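Local coordinates for protein TrwG component of type IV secretion system (Bartonella birtlesii, PDB 4JF8) that probably serves as a VirB8-family component of a type IV secretion system, this chain being its soluble, probably periplasmic, domain, at residues A[79-82]-A[83-86]. Numbering follows the deposited sequence.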
loop_
_atom_site.group_PDB
_atom_site.type_symbol
_atom_site.label_atom_id
_atom_site.label_comp_id
_atom_site.label_asym_id
_atom_site.label_seq_id
_atom_site.Cartn_x
_atom_site.Cartn_y
_atom_site.Cartn_z
ATOM N N VAL A 79 4.168 -18.430 8.999
ATOM C CA VAL A 79 4.057 -18.103 7.578
ATOM C C VAL A 79 5.232 -17.204 7.149
ATOM O O VAL A 79 5.761 -17.332 6.047
ATOM C CB VAL A 79 2.673 -17.508 7.268
ATOM C CG1 VAL A 79 2.581 -16.995 5.846
ATOM C CG2 VAL A 79 1.596 -18.560 7.484
ATOM N N GLN A 80 5.652 -16.306 8.034
ATOM C CA GLN A 80 6.877 -15.531 7.809
ATOM C C GLN A 80 8.043 -16.434 7.481
ATOM O O GLN A 80 8.775 -16.181 6.516
ATOM C CB GLN A 80 7.236 -14.715 9.053
ATOM C CG GLN A 80 6.379 -13.496 9.290
ATOM C CD GLN A 80 6.737 -12.782 10.566
ATOM O OE1 GLN A 80 7.436 -13.315 11.434
ATOM N NE2 GLN A 80 6.235 -11.574 10.707
ATOM N N GLN A 81 8.246 -17.480 8.282
ATOM C CA GLN A 81 9.392 -18.363 8.042
ATOM C C GLN A 81 9.320 -19.023 6.668
ATOM O O GLN A 81 10.331 -19.143 5.989
ATOM C CB GLN A 81 9.528 -19.407 9.150
ATOM C CG GLN A 81 9.944 -18.809 10.498
ATOM C CD GLN A 81 11.346 -18.251 10.434
ATOM O OE1 GLN A 81 12.295 -18.971 10.058
ATOM N NE2 GLN A 81 11.496 -16.983 10.747
ATOM N N GLU A 82 8.114 -19.413 6.247
ATOM C CA GLU A 82 7.914 -19.998 4.913
ATOM C C GLU A 82 8.248 -18.978 3.820
ATOM O O GLU A 82 8.970 -19.293 2.873
ATOM C CB GLU A 82 6.490 -20.499 4.785
ATOM C CG GLU A 82 6.199 -21.692 5.670
ATOM C CD GLU A 82 4.743 -22.070 5.722
ATOM O OE1 GLU A 82 3.893 -21.305 5.235
ATOM O OE2 GLU A 82 4.437 -23.151 6.289
ATOM N N PHE A 83 7.768 -17.757 3.976
ATOM C CA PHE A 83 7.969 -16.697 2.992
ATOM C C PHE A 83 9.448 -16.300 2.906
ATOM O O PHE A 83 10.005 -16.138 1.821
ATOM C CB PHE A 83 7.116 -15.485 3.368
ATOM C CG PHE A 83 7.445 -14.266 2.585
ATOM C CD1 PHE A 83 7.189 -14.200 1.223
ATOM C CD2 PHE A 83 7.996 -13.161 3.217
ATOM C CE1 PHE A 83 7.512 -13.067 0.511
ATOM C CE2 PHE A 83 8.306 -12.020 2.508
ATOM C CZ PHE A 83 8.076 -11.971 1.158
ATOM N N TYR A 84 10.110 -16.192 4.053
ATOM C CA TYR A 84 11.493 -15.736 4.091
ATOM C C TYR A 84 12.385 -16.667 3.306
ATOM O O TYR A 84 13.380 -16.220 2.717
ATOM C CB TYR A 84 12.023 -15.640 5.523
ATOM C CG TYR A 84 11.405 -14.569 6.401
ATOM C CD1 TYR A 84 10.801 -13.433 5.866
ATOM C CD2 TYR A 84 11.470 -14.672 7.792
ATOM C CE1 TYR A 84 10.285 -12.452 6.686
ATOM C CE2 TYR A 84 10.954 -13.700 8.602
ATOM C CZ TYR A 84 10.346 -12.592 8.050
ATOM O OH TYR A 84 9.806 -11.627 8.895
ATOM N N LYS A 85 12.058 -17.951 3.267
ATOM C CA LYS A 85 12.907 -18.911 2.554
ATOM C C LYS A 85 12.990 -18.610 1.060
ATOM O O LYS A 85 14.004 -18.913 0.432
ATOM C CB LYS A 85 12.428 -20.342 2.784
ATOM C CG LYS A 85 12.665 -20.819 4.201
ATOM C CD LYS A 85 12.311 -22.283 4.369
ATOM C CE LYS A 85 12.306 -22.699 5.829
ATOM N NZ LYS A 85 13.328 -22.037 6.696
ATOM N N ILE A 86 11.964 -17.981 0.491
ATOM C CA ILE A 86 12.012 -17.571 -0.919
ATOM C C ILE A 86 13.204 -16.640 -1.175
ATOM O O ILE A 86 13.748 -16.610 -2.277
ATOM C CB ILE A 86 10.688 -16.872 -1.328
ATOM C CG1 ILE A 86 9.513 -17.858 -1.222
ATOM C CG2 ILE A 86 10.767 -16.289 -2.735
ATOM C CD1 ILE A 86 8.154 -17.233 -1.397
HETATM O O HOH W 1 10.243 -11.582 11.468
HETATM O O HOH W 2 12.847 -19.342 7.282
HETATM O O HOH W 3 12.021 -21.978 9.721
#
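Gln80 O lies over one face of the Tyr84 ring, 3.1 Å from Tyr84 CG and offset toward the rim. Gln80 CB also sits over the ring, 4.2 Å from the Tyr84 centroid and 27° off the normal, a CH-pi contact. Gln81 NE2 comes to the ring edge, its amide nearly perpendicular to the ring, whereas the Gln80 amide is tilted 26° from it. The Gln80 chain, extended beyond CG, runs alongside Tyr84. One water joins the two ends, lying 2.6 Å from Tyr84 OH in the ring plane and donating a longer bond, 3.3 Å, to Gln80 OE1; Gln80 NE2 bonds to Ala72 O. Two further waters lie between Gln81 OE1 and Lys85 NZ, a loose solvent link, one also near Gln81 O. In the backbone, Tyr84 N to Gln80 O (2.8 Å) and Phe83 N to Val79 O (2.9 Å) are regular i to i+4 bonds, but Lys85 N splits weakly between Gln81 O and Glu82 O, both 3.4 Å away. Val79 packs on helix 42-57 and Phe83 between it and helix 64-73, its ring meeting Tyr68 at about 45°, in the later part of amphipathic helix 77-85 of the NTF2-like VirB8 fold.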